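Long-range contact in carbohydrate esterase family 2 (CE2) (Chaetomium olivicolor, PDB 4XVH), which probably removes acetyl groups from xylan, joining an SGNH-type esterase domain to a beta-sandwich, jelly-roll carbohydrate-binding domain: residues A25-S30 against H100-A105. Sequence-based numbering, arbitrary orientation.
Sequences AFTGTS and HFVPTA
Strands 25-28 and 100-102 form a splayed antiparallel pairing, their N-to-C directions 136° apart; F26 and F101 are a non-hydrogen-bonded pair, and the next pair, T27 with H100, closes both of its backbone bonds (T27 N to H100 O, 2.8 Å; H100 N to T27 O, 3.1 Å). At A25 and V102 the pairing is looser: V102 N donates to A25 O at 3.1 Å from above the carbonyl plane, while a water bonds both A25 N and V102 O. On one face, the side chains of T27 and H100 run side by side. T27 CG2 sits over the imidazole, 3.5 Å from its centroid and 20° off the normal, displaced toward the CE1–NE2 rim; with OG1 anti to the backbone N (chi1 -173°), CG2 falls between that N and the carbonyl carbon, over the ring. V102 straddles its neighbours, CG2 3.7 Å from A25 CB and CG1 3.9 Å from T27 CG2. Cutting V102 back to an alanine is likely to open a gap beside A25 CB and T27 CG2. On the reverse face, F26 CB approaches the F101 ring obliquely; F26 touches T97 and F101 touches I95, both on strand 88-97 of the second sheet. Such facing antiparallel sheets are consistent with a jelly-roll beta sandwich, probably the carbohydrate-binding domain.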
ATOM      1  N   ALA A  25     -20.495 -10.806  -4.894  1.00 27.29           N
ATOM      2  CA  ALA A  25     -21.647 -11.112  -4.072  1.00 28.87           C
ATOM      3  C   ALA A  25     -22.282 -12.371  -4.629  1.00 30.95           C
ATOM      4  O   ALA A  25     -22.156 -12.662  -5.830  1.00 31.54           O
ATOM      5  CB  ALA A  25     -22.631  -9.949  -4.056  1.00 29.74           C
ATOM      6  N   PHE A  26     -22.937 -13.140  -3.767  1.00 31.14           N
ATOM      7  CA  PHE A  26     -23.603 -14.335  -4.233  1.00 32.16           C
ATOM      8  C   PHE A  26     -24.878 -14.543  -3.434  1.00 33.51           C
ATOM      9  O   PHE A  26     -25.079 -13.935  -2.370  1.00 32.67           O
ATOM     10  CB  PHE A  26     -22.688 -15.564  -4.116  1.00 32.03           C
ATOM     11  CG  PHE A  26     -22.411 -15.988  -2.693  1.00 31.94           C
ATOM     12  CD1 PHE A  26     -21.453 -15.328  -1.927  1.00 30.70           C
ATOM     13  CD2 PHE A  26     -23.086 -17.057  -2.130  1.00 33.20           C
ATOM     14  CE1 PHE A  26     -21.189 -15.710  -0.628  1.00 30.61           C
ATOM     15  CE2 PHE A  26     -22.836 -17.447  -0.822  1.00 33.43           C
ATOM     16  CZ  PHE A  26     -21.890 -16.782  -0.066  1.00 32.04           C
ATOM     17  N   THR A  27     -25.747 -15.405  -3.945  1.00 33.49           N
ATOM     18  CA  THR A  27     -26.815 -15.871  -3.102  1.00 30.48           C
ATOM     19  C   THR A  27     -26.704 -17.385  -2.957  1.00 33.20           C
ATOM     20  O   THR A  27     -26.494 -18.111  -3.921  1.00 32.39           O
ATOM     21  CB  THR A  27     -28.178 -15.438  -3.636  1.00 33.31           C
ATOM     22  OG1 THR A  27     -29.179 -15.782  -2.671  1.00 35.00           O
ATOM     23  CG2 THR A  27     -28.482 -16.098  -4.961  1.00 34.30           C
ATOM     24  N   GLY A  28     -26.767 -17.850  -1.719  1.00 33.29           N
ATOM     25  CA  GLY A  28     -26.564 -19.259  -1.432  1.00 34.77           C
ATOM     26  C   GLY A  28     -26.104 -19.411   0.005  1.00 33.90           C
ATOM     27  O   GLY A  28     -26.385 -18.546   0.833  1.00 32.30           O
ATOM     28  N   THR A  29     -25.408 -20.507   0.299  1.00 33.59           N
ATOM     29  CA  THR A  29     -24.898 -20.747   1.643  1.00 32.12           C
ATOM     30  C   THR A  29     -23.370 -20.705   1.700  1.00 31.11           C
ATOM     31  O   THR A  29     -22.784 -20.621   2.778  1.00 28.92           O
ATOM     32  CB  THR A  29     -25.382 -22.091   2.177  1.00 34.60           C
ATOM     33  OG1 THR A  29     -25.030 -23.113   1.245  1.00 37.11           O
ATOM     34  CG2 THR A  29     -26.896 -22.088   2.315  1.00 35.78           C
ATOM     35  N   SER A  30     -22.723 -20.730   0.539  1.00 31.62           N
ATOM     36  CA  SER A  30     -21.267 -20.814   0.526  1.00 30.67           C
ATOM     37  C   SER A  30     -20.655 -20.335  -0.787  1.00 28.89           C
ATOM     38  O   SER A  30     -21.268 -20.468  -1.855  1.00 30.58           O
ATOM     39  CB  SER A  30     -20.829 -22.263   0.795  1.00 33.75           C
ATOM     40  OG  SER A  30     -19.416 -22.364   0.759  1.00 34.64           O
ATOM     41  N   HIS A 100     -25.762 -18.870  -6.785  1.00 39.53           N
ATOM     42  CA  HIS A 100     -25.246 -18.138  -7.933  1.00 40.08           C
ATOM     43  C   HIS A 100     -24.758 -16.733  -7.585  1.00 38.93           C
ATOM     44  O   HIS A 100     -25.110 -16.163  -6.542  1.00 38.19           O
ATOM     45  CB  HIS A 100     -26.296 -18.070  -9.042  1.00 44.98           C
ATOM     46  CG  HIS A 100     -27.561 -17.386  -8.643  1.00 48.20           C
ATOM     47  ND1 HIS A 100     -28.644 -18.071  -8.142  1.00 49.96           N
ATOM     48  CD2 HIS A 100     -27.918 -16.079  -8.668  1.00 49.80           C
ATOM     49  CE1 HIS A 100     -29.621 -17.217  -7.885  1.00 52.38           C
ATOM     50  NE2 HIS A 100     -29.207 -16.002  -8.197  1.00 51.95           N
ATOM     51  N   PHE A 101     -23.928 -16.189  -8.473  1.00 38.37           N
ATOM     52  CA  PHE A 101     -23.393 -14.844  -8.308  1.00 37.72           C
ATOM     53  C   PHE A 101     -24.452 -13.797  -8.603  1.00 39.36           C
ATOM     54  O   PHE A 101     -25.285 -13.979  -9.471  1.00 40.52           O
ATOM     55  CB  PHE A 101     -22.173 -14.660  -9.195  1.00 38.84           C
ATOM     56  CG  PHE A 101     -21.018 -15.531  -8.788  1.00 39.00           C
ATOM     57  CD1 PHE A 101     -20.291 -15.240  -7.633  1.00 37.72           C
ATOM     58  CD2 PHE A 101     -20.676 -16.651  -9.531  1.00 39.62           C
ATOM     59  CE1 PHE A 101     -19.246 -16.056  -7.221  1.00 36.41           C
ATOM     60  CE2 PHE A 101     -19.620 -17.466  -9.138  1.00 38.56           C
ATOM     61  CZ  PHE A 101     -18.903 -17.166  -7.976  1.00 37.03           C
ATOM     62  N   VAL A 102     -24.457 -12.726  -7.831  1.00 40.38           N
ATOM     63  CA  VAL A 102     -25.430 -11.674  -8.023  1.00 44.89           C
ATOM     64  C   VAL A 102     -24.641 -10.390  -8.166  1.00 48.16           C
ATOM     65  O   VAL A 102     -23.472 -10.364  -7.827  1.00 45.80           O
ATOM     66  CB  VAL A 102     -26.450 -11.612  -6.862  1.00 44.63           C
ATOM     67  CG1 VAL A 102     -27.296 -12.901  -6.831  1.00 40.11           C
ATOM     68  CG2 VAL A 102     -25.748 -11.364  -5.527  1.00 37.16           C
ATOM     69  N   PRO A 103     -25.257  -9.340  -8.720  1.00 56.17           N
ATOM     70  CA  PRO A 103     -24.499  -8.114  -8.984  1.00 61.56           C
ATOM     71  C   PRO A 103     -23.873  -7.485  -7.742  1.00 68.05           C
ATOM     72  O   PRO A 103     -24.488  -7.452  -6.667  1.00 66.95           O
ATOM     73  CB  PRO A 103     -25.552  -7.182  -9.588  1.00 62.23           C
ATOM     74  CG  PRO A 103     -26.495  -8.101 -10.262  1.00 62.65           C
ATOM     75  CD  PRO A 103     -26.581  -9.311  -9.372  1.00 59.52           C
ATOM     76  N   THR A 104     -22.634  -7.017  -7.916  1.00 75.59           N
ATOM     77  CA  THR A 104     -21.895  -6.263  -6.909  1.00 79.30           C
ATOM     78  C   THR A 104     -22.442  -4.848  -6.887  1.00 78.58           C
ATOM     79  O   THR A 104     -22.879  -4.343  -7.925  1.00 81.35           O
ATOM     80  CB  THR A 104     -20.384  -6.222  -7.233  1.00 85.97           C
ATOM     81  OG1 THR A 104     -19.664  -5.661  -6.127  1.00 89.18           O
ATOM     82  CG2 THR A 104     -20.104  -5.401  -8.483  1.00 90.28           C
ATOM     83  N   ALA A 105     -22.440  -4.201  -5.729  1.00 73.79           N
ATOM     84  CA  ALA A 105     -22.753  -2.779  -5.710  1.00 73.92           C
ATOM     85  C   ALA A 105     -21.688  -2.059  -6.558  1.00 70.91           C
ATOM     86  O   ALA A 105     -20.507  -2.432  -6.516  1.00 68.81           O
ATOM     87  CB  ALA A 105     -22.793  -2.248  -4.290  1.00 74.50           C
TER
HETATM   88  O   HOH W   1     -20.793 -10.610  -7.570  1.00 33.57           O